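Local atomic coordinates of probable dipeptidase (Pseudomonas aeruginosa, PDB entry 3B40), a protein that probably hydrolyses dipeptides as a metal-dependent peptidase of the membrane dipeptidase (M19) family. Residues Ile29-Pro32 with Leu33-Thr37; Arg272-Lys276 with Pro277-Lys281; Glu295-Asp298 with Tyr299-Met302; Asp340-Asp343 with Tyr344-Lys348. The protein carries 11 engineered substitutions. All coordinates share one frame; numbering follows the deposited sequence.

Contact 1: Ile29-Pro32 with Leu33-Thr37; sequences ITVP and LDFGT. Engineered in segment 29-32: V31 (natural residue Ile). Engineered in segment 33-37: L33 (natural residue Pro).
F35 carries its CG opposite the backbone N (chi1 -168°), while V31 holds CG1 in the same relation to its own N (chi1 -175°); the two side chains thereby meet, CG1 of V31 lying 4.2 Å from CD2 of the F35 ring. P32 crosses F35 obliquely, its CD 3.8 Å from CB of F35. V31 is an engineered residue, as is L33, whose CB bond points away from P32 and whose side chain packs on I97. Behind this packing is a type I beta turn from P32 to F35, in which the amide N of F35 donates to the carbonyl O of P32 over 3.0 Å. A type II turn from D34 to T37 overlaps it, sharing D34 and F35, with G36 at a positive phi of 91°. There the O of D34 takes two bonds: OG1 of T37 at 2.6 Å, in the carbonyl plane on a lone pair, and N of T37 at 3.1 Å. The D34 carboxylate is held by N40, and helix 87-108 packs on F35 through I101 and M105. The O of D34 thus accepts both the amide and the hydroxyl of T37, while the F35 side chain is buried against helix 87-108.

Contact 2: Arg272-Lys276 with Pro277-Lys281; sequences RPLSK and PTLDK
L274 and L279 lie obliquely against each other, CD2 of L279 resting 3.7 Å from CB of L274 and 4.0 Å from its CD1. Both leucines set CG opposite their carbonyl carbon (chi1 -63° and -61°), and the other branch of L279, CD1, lies over the carbonyl O of L274 at 3.6 Å. On the outer side K276 crosses D280 at about a right angle. Its chain bends at chi2 and chi4, which carries NZ round to OD1 of D280 for a salt bridge of 2.7 Å; the ammonium meets the syn side of that oxygen, modestly out of the carboxylate plane. All this surrounds the first turn of helix 276-288, with S275 at the N-cap position and P277 in the opening turn, where a proline needs no amide hydrogen. The O of S275 receives a nearly straight bond from N of L279 at 3.1 Å and a weak one from N of T278, while N of D280 reaches the O of K276 at 2.7 Å. The S275 side chain makes no capping bond to this turn: OG goes instead to E330, which also takes OG1 of T278, so one carboxylate oxygen collects two hydroxyls. L274 has helix 313-328 beside it through L327, and CD1 of L274 lies 4.2 Å from CG2 of T278.

Contact 3: Glu295-Asp298 with Tyr299-Met302; sequences EGLD and YALM
A compact turn in the long loop between helices 276-288 and 313-328 brings A300 and L301 back over L297. Its centre is the carbonyl O of L297, which accepts from two successive amides: N of A300 at 3.0 Å, standing above the carbonyl plane, and N of L301 at 3.2 Å, close to the line of the C=O bond. Both donors come from the same face of that plane. CG of L301 also rests 3.5 Å from this oxygen, and on the apolar side CD2 of L297 touches CB of A300 at 4.0 Å. M302 has CG between its backbone N and carbonyl carbon (chi1 69°), which puts CG 3.3 Å from the O of D298. A water lies 2.9 Å from the O of G296, to which it can donate, and accepts from N of Y299 at 2.8 Å. The Y299 side chain touches R286 of helix 276-288, and OD1 of D298 is bonded by the backbone N of K244. The two amide bonds give the O of L297 two donors, and the water gives N of Y299 an acceptor, while L297 and A300 pack on L279 and L282 of helix 276-288.

Contact 4: Asp340-Asp343 with Tyr344-Lys348; sequences DAID and YTVKK
The carbonyl O of A341 is gripped twice by T345, by OG1 at 2.8 Å and by N at 3.0 Å, the two donors arriving from opposite faces of the carbonyl plane. This is the familiar side-chain-to-backbone bond of a threonine within an alpha helix, here helix 335-349, which packs against the parallel strands of the TIM-barrel-type fold. T345 has OG1 opposite its carbonyl carbon (chi1 -50°), directing the hydroxyl back along the helix to A341, so a polar atom on a buried residue is satisfied one turn away. The regular i to i+4 bonds run alongside: N of Y344 to the O of D340 at 2.8 Å, N of V346 to the O of I342 at 2.9 Å and N of K347 to the O of D343 at 3.0 Å. The inner face meets the sheet, with A341, I342 and T345 on V264 of strand 261-265, and T345 and V346 on V354 of strand 354-357. Toward the surface, D340 and D343 both form salt bridges with R385, a shared cation that would probably ease the repulsion between two carboxylates one turn apart, and D340 also pairs with K336; D343 is also bonded by OH of Y387. OH of Y344 is hydrogen-bonded to D249 at the start of helix 249-257. I342 and V346 meet through their beta branches, CG2 of I342 lying 4.2 Å from CG2 of V346, while that same V346 methyl stands 3.2 Å from the O of I342.

From the N terminus, contact 1 comes first, closing two overlapping turns where the chain leaves strand 25-29. Far along the chain, contact 2 starts helix 276-288 after the short helix 268-271, and contact 3 curls the loop that follows that helix. Contact 4 lies on helix 335-349, which packs on strands 261-265 and 354-357. All four are local and in series, with none enclosing or crossing another. Contacts 2 and 3 alone touch: CD1 of L274 lies 3.7 Å from CB of A300, and CD2 of L279 lies 3.8 Å from CD2 of L297, tying the helix start to the later loop. Contacts 1 and 4 lie on opposite sides of the chain's centre, their own centres about 32 Å apart.

Contact 1: Ile29-Pro32 with Leu33-Thr37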
loop_
_atom_site.group_PDB
_atom_site.type_symbol
_atom_site.label_atom_id
_atom_site.label_comp_id
_atom_site.label_asym_id
_atom_site.label_seq_id
_atom_site.Cartn_x
_atom_site.Cartn_y
_atom_site.Cartn_z
ATOM N N ILE A 29 5.842 0.108 -1.366
ATOM C CA ILE A 29 6.833 -0.857 -0.922
ATOM C C ILE A 29 7.198 -0.564 0.533
ATOM O O ILE A 29 7.382 0.591 0.943
ATOM C CB ILE A 29 8.119 -0.865 -1.818
ATOM C CG1 ILE A 29 7.732 -1.076 -3.281
ATOM C CG2 ILE A 29 9.169 -1.942 -1.312
ATOM C CD1 ILE A 29 8.898 -1.035 -4.277
ATOM N N THR A 30 7.232 -1.624 1.323
ATOM C CA THR A 30 7.524 -1.490 2.735
ATOM C C THR A 30 9.016 -1.486 2.924
ATOM O O THR A 30 9.745 -2.208 2.222
ATOM C CB THR A 30 6.879 -2.643 3.545
ATOM O OG1 THR A 30 5.480 -2.447 3.554
ATOM C CG2 THR A 30 7.387 -2.707 4.995
ATOM N N VAL A 31 9.468 -0.660 3.861
ATOM C CA VAL A 31 10.873 -0.668 4.326
ATOM C C VAL A 31 10.992 -1.633 5.533
ATOM O O VAL A 31 10.399 -1.371 6.596
ATOM C CB VAL A 31 11.321 0.766 4.773
ATOM C CG1 VAL A 31 12.831 0.801 5.154
ATOM C CG2 VAL A 31 10.982 1.821 3.724
ATOM N N PRO A 32 11.756 -2.751 5.374
ATOM C CA PRO A 32 12.054 -3.696 6.464
ATOM C C PRO A 32 12.904 -2.986 7.505
ATOM O O PRO A 32 13.812 -2.215 7.149
ATOM C CB PRO A 32 12.883 -4.798 5.762
ATOM C CG PRO A 32 12.539 -4.652 4.286
ATOM C CD PRO A 32 12.413 -3.159 4.120
ATOM N N LEU A 33 12.623 -3.217 8.779
ATOM C CA LEU A 33 13.364 -2.507 9.824
ATOM C C LEU A 33 14.893 -2.768 9.820
ATOM O O LEU A 33 15.661 -1.997 10.374
ATOM C CB LEU A 33 12.761 -2.822 11.201
ATOM C CG LEU A 33 11.396 -2.156 11.371
ATOM C CD1 LEU A 33 10.545 -2.861 12.449
ATOM C CD2 LEU A 33 11.605 -0.674 11.680
ATOM N N ASP A 34 15.317 -3.858 9.204
ATOM C CA ASP A 34 16.749 -4.182 9.133
ATOM C C ASP A 34 17.341 -3.904 7.746
ATOM O O ASP A 34 18.406 -4.401 7.404
ATOM C CB ASP A 34 16.979 -5.648 9.556
ATOM C CG ASP A 34 16.379 -6.646 8.566
ATOM O OD1 ASP A 34 15.664 -6.206 7.633
ATOM O OD2 ASP A 34 16.620 -7.874 8.724
ATOM N N PHE A 35 16.631 -3.123 6.938
ATOM C CA PHE A 35 17.054 -2.852 5.577
ATOM C C PHE A 35 18.333 -2.019 5.660
ATOM O O PHE A 35 18.400 -1.067 6.431
ATOM C CB PHE A 35 15.952 -2.064 4.859
ATOM C CG PHE A 35 16.134 -1.955 3.373
ATOM C CD1 PHE A 35 16.446 -3.076 2.603
ATOM C CD2 PHE A 35 15.915 -0.739 2.740
ATOM C CE1 PHE A 35 16.584 -2.967 1.224
ATOM C CE2 PHE A 35 16.037 -0.623 1.368
ATOM C CZ PHE A 35 16.376 -1.746 0.604
ATOM N N GLY A 36 19.346 -2.406 4.889
ATOM C CA GLY A 36 20.638 -1.748 4.930
ATOM C C GLY A 36 21.623 -2.356 5.925
ATOM O O GLY A 36 22.706 -1.812 6.110
ATOM N N THR A 37 21.251 -3.468 6.565
ATOM C CA THR A 37 22.128 -4.140 7.541
ATOM C C THR A 37 22.761 -5.342 6.872
ATOM O O THR A 37 22.397 -5.704 5.738
ATOM C CB THR A 37 21.378 -4.624 8.813
ATOM O OG1 THR A 37 20.410 -5.625 8.464
ATOM C CG2 THR A 37 20.688 -3.483 9.501
#

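Contact 2: Arg272-Lys276 with Pro277-Lys281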
loop_
_atom_site.group_PDB
_atom_site.type_symbol
_atom_site.label_atom_id
_atom_site.label_comp_id
_atom_site.label_asym_id
_atom_site.label_seq_id
_atom_site.Cartn_x
_atom_site.Cartn_y
_atom_site.Cartn_z
ATOM N N ARG A 272 -7.706 -12.565 -6.292
ATOM C CA ARG A 272 -8.385 -13.839 -6.494
ATOM C C ARG A 272 -9.038 -14.318 -5.184
ATOM O O ARG A 272 -8.337 -14.421 -4.176
ATOM C CB ARG A 272 -7.376 -14.883 -6.952
ATOM C CG ARG A 272 -7.994 -16.248 -7.193
ATOM C CD ARG A 272 -6.932 -17.306 -7.447
ATOM N NE ARG A 272 -6.367 -17.183 -8.777
ATOM C CZ ARG A 272 -5.377 -17.941 -9.232
ATOM N NH1 ARG A 272 -4.861 -18.867 -8.443
ATOM N NH2 ARG A 272 -4.890 -17.760 -10.467
ATOM N N PRO A 273 -10.359 -14.624 -5.205
ATOM C CA PRO A 273 -11.046 -15.207 -4.039
ATOM C C PRO A 273 -10.407 -16.553 -3.631
ATOM O O PRO A 273 -9.998 -17.308 -4.495
ATOM C CB PRO A 273 -12.489 -15.437 -4.526
ATOM C CG PRO A 273 -12.629 -14.678 -5.803
ATOM C CD PRO A 273 -11.264 -14.399 -6.350
ATOM N N LEU A 274 -10.315 -16.833 -2.336
ATOM C CA LEU A 274 -9.691 -18.066 -1.860
ATOM C C LEU A 274 -10.378 -19.293 -2.451
ATOM O O LEU A 274 -11.617 -19.364 -2.503
ATOM C CB LEU A 274 -9.732 -18.137 -0.329
ATOM C CG LEU A 274 -8.960 -17.060 0.457
ATOM C CD1 LEU A 274 -9.203 -17.224 1.964
ATOM C CD2 LEU A 274 -7.466 -17.054 0.177
ATOM N N SER A 275 -9.565 -20.233 -2.929
ATOM C CA SER A 275 -10.048 -21.499 -3.493
ATOM C C SER A 275 -10.719 -22.352 -2.427
ATOM O O SER A 275 -10.421 -22.216 -1.236
ATOM C CB SER A 275 -8.899 -22.278 -4.122
ATOM O OG SER A 275 -7.946 -22.644 -3.139
ATOM N N LYS A 276 -11.623 -23.233 -2.855
ATOM C CA LYS A 276 -12.365 -24.093 -1.919
ATOM C C LYS A 276 -11.489 -24.927 -0.969
ATOM O O LYS A 276 -11.794 -25.009 0.237
ATOM C CB LYS A 276 -13.408 -24.966 -2.649
ATOM C CG LYS A 276 -14.461 -25.568 -1.723
ATOM C CD LYS A 276 -15.104 -24.478 -0.860
ATOM C CE LYS A 276 -16.526 -24.851 -0.426
ATOM N NZ LYS A 276 -16.537 -25.691 0.793
ATOM N N PRO A 277 -10.392 -25.553 -1.489
ATOM C CA PRO A 277 -9.527 -26.295 -0.545
ATOM C C PRO A 277 -8.993 -25.463 0.620
ATOM O O PRO A 277 -8.782 -25.992 1.720
ATOM C CB PRO A 277 -8.369 -26.785 -1.431
ATOM C CG PRO A 277 -8.991 -26.901 -2.800
ATOM C CD PRO A 277 -9.912 -25.694 -2.880
ATOM N N THR A 278 -8.769 -24.175 0.378
ATOM C CA THR A 278 -8.251 -23.279 1.406
ATOM C C THR A 278 -9.399 -22.922 2.364
ATOM O O THR A 278 -9.224 -22.972 3.574
ATOM C CB THR A 278 -7.603 -22.013 0.783
ATOM O OG1 THR A 278 -6.398 -22.379 0.091
ATOM C CG2 THR A 278 -7.262 -20.975 1.840
ATOM N N LEU A 279 -10.564 -22.579 1.806
ATOM C CA LEU A 279 -11.775 -22.332 2.602
ATOM C C LEU A 279 -12.141 -23.512 3.504
ATOM O O LEU A 279 -12.456 -23.320 4.672
ATOM C CB LEU A 279 -12.968 -21.940 1.714
ATOM C CG LEU A 279 -12.809 -20.660 0.869
ATOM C CD1 LEU A 279 -14.018 -20.434 -0.010
ATOM C CD2 LEU A 279 -12.544 -19.448 1.752
ATOM N N ASP A 280 -12.093 -24.724 2.955
ATOM C CA ASP A 280 -12.292 -25.952 3.733
ATOM C C ASP A 280 -11.305 -26.048 4.900
ATOM O O ASP A 280 -11.691 -26.295 6.040
ATOM C CB ASP A 280 -12.164 -27.172 2.826
ATOM C CG ASP A 280 -13.353 -27.346 1.906
ATOM O OD1 ASP A 280 -14.416 -26.739 2.169
ATOM O OD2 ASP A 280 -13.230 -28.103 0.916
ATOM N N LYS A 281 -10.031 -25.808 4.617
ATOM C CA LYS A 281 -9.010 -25.762 5.665
ATOM C C LYS A 281 -9.321 -24.710 6.741
ATOM O O LYS A 281 -9.223 -24.982 7.951
ATOM C CB LYS A 281 -7.638 -25.496 5.039
ATOM C CG LYS A 281 -7.029 -26.713 4.350
ATOM C CD LYS A 281 -5.611 -26.411 3.904
ATOM C CE LYS A 281 -5.266 -27.070 2.571
ATOM N NZ LYS A 281 -4.135 -26.314 1.904
#

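Contact 3: Glu295-Asp298 with Tyr299-Met302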
loop_
_atom_site.group_PDB
_atom_site.type_symbol
_atom_site.label_atom_id
_atom_site.label_comp_id
_atom_site.label_asym_id
_atom_site.label_seq_id
_atom_site.Cartn_x
_atom_site.Cartn_y
_atom_site.Cartn_z
ATOM N N GLU A 295 -18.543 -16.757 6.446
ATOM C CA GLU A 295 -19.471 -16.135 5.491
ATOM C C GLU A 295 -18.735 -14.969 4.880
ATOM O O GLU A 295 -18.649 -13.895 5.484
ATOM C CB GLU A 295 -20.700 -15.563 6.175
ATOM C CG GLU A 295 -21.955 -16.406 6.031
ATOM C CD GLU A 295 -22.434 -16.901 7.371
ATOM O OE1 GLU A 295 -22.399 -16.105 8.342
ATOM O OE2 GLU A 295 -22.855 -18.075 7.464
ATOM N N GLY A 296 -18.154 -15.181 3.715
ATOM C CA GLY A 296 -17.390 -14.125 3.059
ATOM C C GLY A 296 -15.948 -14.152 3.521
ATOM O O GLY A 296 -15.574 -14.891 4.447
ATOM N N LEU A 297 -15.135 -13.311 2.897
ATOM C CA LEU A 297 -13.684 -13.484 3.012
ATOM C C LEU A 297 -12.998 -12.607 4.045
ATOM O O LEU A 297 -11.809 -12.777 4.287
ATOM C CB LEU A 297 -13.028 -13.293 1.638
ATOM C CG LEU A 297 -13.308 -14.383 0.614
ATOM C CD1 LEU A 297 -12.789 -13.939 -0.769
ATOM C CD2 LEU A 297 -12.633 -15.676 1.062
ATOM N N ASP A 298 -13.731 -11.667 4.651
ATOM C CA ASP A 298 -13.092 -10.697 5.534
ATOM C C ASP A 298 -12.369 -11.347 6.720
ATOM O O ASP A 298 -11.271 -10.920 7.107
ATOM C CB ASP A 298 -14.097 -9.671 6.029
ATOM C CG ASP A 298 -14.603 -8.771 4.932
ATOM O OD1 ASP A 298 -13.798 -8.211 4.169
ATOM O OD2 ASP A 298 -15.825 -8.603 4.843
ATOM N N TYR A 299 -12.989 -12.384 7.282
ATOM C CA TYR A 299 -12.422 -13.085 8.435
ATOM C C TYR A 299 -11.611 -14.312 8.030
ATOM O O TYR A 299 -11.134 -15.046 8.903
ATOM C CB TYR A 299 -13.530 -13.527 9.397
ATOM C CG TYR A 299 -14.385 -12.405 9.980
ATOM C CD1 TYR A 299 -13.956 -11.072 9.965
ATOM C CD2 TYR A 299 -15.603 -12.705 10.597
ATOM C CE1 TYR A 299 -14.754 -10.063 10.497
ATOM C CE2 TYR A 299 -16.406 -11.716 11.145
ATOM C CZ TYR A 299 -15.980 -10.407 11.093
ATOM O OH TYR A 299 -16.768 -9.454 11.640
ATOM N N ALA A 300 -11.508 -14.545 6.716
ATOM C CA ALA A 300 -10.695 -15.609 6.157
ATOM C C ALA A 300 -9.273 -15.103 6.019
ATOM O O ALA A 300 -8.317 -15.867 6.190
ATOM C CB ALA A 300 -11.215 -16.027 4.783
ATOM N N LEU A 301 -9.138 -13.815 5.694
ATOM C CA LEU A 301 -7.820 -13.238 5.344
ATOM C C LEU A 301 -7.095 -12.677 6.544
ATOM O O LEU A 301 -5.927 -12.310 6.464
ATOM C CB LEU A 301 -7.974 -12.168 4.250
ATOM C CG LEU A 301 -8.610 -12.603 2.925
ATOM C CD1 LEU A 301 -8.800 -11.405 1.988
ATOM C CD2 LEU A 301 -7.777 -13.677 2.229
ATOM N N MET A 302 -7.799 -12.605 7.674
ATOM C CA MET A 302 -7.217 -12.091 8.893
ATOM C C MET A 302 -8.080 -12.587 10.054
ATOM O O MET A 302 -9.257 -12.899 9.850
ATOM C CB MET A 302 -7.220 -10.558 8.846
ATOM C CG MET A 302 -8.637 -9.981 8.941
ATOM S SD MET A 302 -8.689 -8.326 9.617
ATOM C CE MET A 302 -10.453 -7.977 9.417
HETATM O O HOH W 1 -15.640 -13.323 6.939
#

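Contact 4: Asp340-Asp343 with Tyr344-Lys348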
loop_
_atom_site.group_PDB
_atom_site.type_symbol
_atom_site.label_atom_id
_atom_site.label_comp_id
_atom_site.label_asym_id
_atom_site.label_seq_id
_atom_site.Cartn_x
_atom_site.Cartn_y
_atom_site.Cartn_z
ATOM N N ASP A 340 -6.663 -7.845 -14.889
ATOM C CA ASP A 340 -8.149 -7.821 -14.775
ATOM C C ASP A 340 -8.568 -6.663 -13.864
ATOM O O ASP A 340 -9.470 -5.883 -14.196
ATOM C CB ASP A 340 -8.638 -9.103 -14.152
ATOM C CG ASP A 340 -8.629 -10.280 -15.102
ATOM O OD1 ASP A 340 -8.415 -10.124 -16.329
ATOM O OD2 ASP A 340 -8.857 -11.396 -14.593
ATOM N N ALA A 341 -7.894 -6.554 -12.711
ATOM C CA ALA A 341 -8.169 -5.483 -11.757
ATOM C C ALA A 341 -7.866 -4.126 -12.377
ATOM O O ALA A 341 -8.659 -3.181 -12.244
ATOM C CB ALA A 341 -7.393 -5.694 -10.481
ATOM N N ILE A 342 -6.743 -4.008 -13.081
ATOM C CA ILE A 342 -6.449 -2.760 -13.800
ATOM C C ILE A 342 -7.553 -2.437 -14.829
ATOM O O ILE A 342 -8.045 -1.308 -14.874
ATOM C CB ILE A 342 -5.038 -2.799 -14.467
ATOM C CG1 ILE A 342 -3.945 -2.909 -13.357
ATOM C CG2 ILE A 342 -4.837 -1.587 -15.382
ATOM C CD1 ILE A 342 -2.500 -3.047 -13.859
ATOM N N ASP A 343 -7.928 -3.439 -15.624
ATOM C CA ASP A 343 -8.946 -3.339 -16.654
ATOM C C ASP A 343 -10.253 -2.822 -16.042
ATOM O O ASP A 343 -10.855 -1.903 -16.564
ATOM C CB ASP A 343 -9.212 -4.724 -17.307
ATOM C CG ASP A 343 -8.181 -5.118 -18.378
ATOM O OD1 ASP A 343 -7.192 -4.403 -18.627
ATOM O OD2 ASP A 343 -8.377 -6.179 -18.995
ATOM N N TYR A 344 -10.680 -3.430 -14.943
ATOM C CA TYR A 344 -11.923 -3.048 -14.254
ATOM C C TYR A 344 -11.906 -1.611 -13.763
ATOM O O TYR A 344 -12.898 -0.898 -13.885
ATOM C CB TYR A 344 -12.208 -3.993 -13.079
ATOM C CG TYR A 344 -13.543 -3.710 -12.420
ATOM C CD1 TYR A 344 -14.716 -4.298 -12.897
ATOM C CD2 TYR A 344 -13.634 -2.836 -11.341
ATOM C CE1 TYR A 344 -15.945 -4.028 -12.301
ATOM C CE2 TYR A 344 -14.847 -2.534 -10.743
ATOM C CZ TYR A 344 -16.014 -3.130 -11.237
ATOM O OH TYR A 344 -17.215 -2.870 -10.634
ATOM N N THR A 345 -10.787 -1.207 -13.170
ATOM C CA THR A 345 -10.661 0.100 -12.566
ATOM C C THR A 345 -10.685 1.159 -13.663
ATOM O O THR A 345 -11.357 2.187 -13.522
ATOM C CB THR A 345 -9.393 0.180 -11.641
ATOM O OG1 THR A 345 -9.392 -0.936 -10.761
ATOM C CG2 THR A 345 -9.409 1.436 -10.764
ATOM N N VAL A 346 -9.992 0.874 -14.771
ATOM C CA VAL A 346 -9.977 1.745 -15.923
ATOM C C VAL A 346 -11.391 1.894 -16.516
ATOM O O VAL A 346 -11.808 3.009 -16.799
ATOM C CB VAL A 346 -8.944 1.277 -16.991
ATOM C CG1 VAL A 346 -9.142 2.009 -18.313
ATOM C CG2 VAL A 346 -7.499 1.429 -16.480
ATOM N N LYS A 347 -12.133 0.792 -16.670
ATOM C CA LYS A 347 -13.546 0.858 -17.078
ATOM C C LYS A 347 -14.362 1.836 -16.272
ATOM O O LYS A 347 -15.238 2.535 -16.815
ATOM C CB LYS A 347 -14.244 -0.500 -16.868
ATOM C CG LYS A 347 -13.900 -1.571 -17.835
ATOM C CD LYS A 347 -14.479 -1.265 -19.215
ATOM C CE LYS A 347 -14.201 -2.404 -20.187
ATOM N NZ LYS A 347 -14.822 -2.041 -21.479
ATOM N N LYS A 348 -14.116 1.829 -14.961
ATOM C CA LYS A 348 -14.879 2.612 -14.019
ATOM C C LYS A 348 -14.431 4.092 -13.941
ATOM O O LYS A 348 -15.277 4.988 -13.976
ATOM C CB LYS A 348 -14.889 1.931 -12.634
ATOM C CG LYS A 348 -15.620 0.568 -12.600
ATOM C CD LYS A 348 -16.973 0.609 -13.337
ATOM C CE LYS A 348 -17.638 -0.762 -13.363
ATOM N NZ LYS A 348 -19.035 -0.743 -13.867
#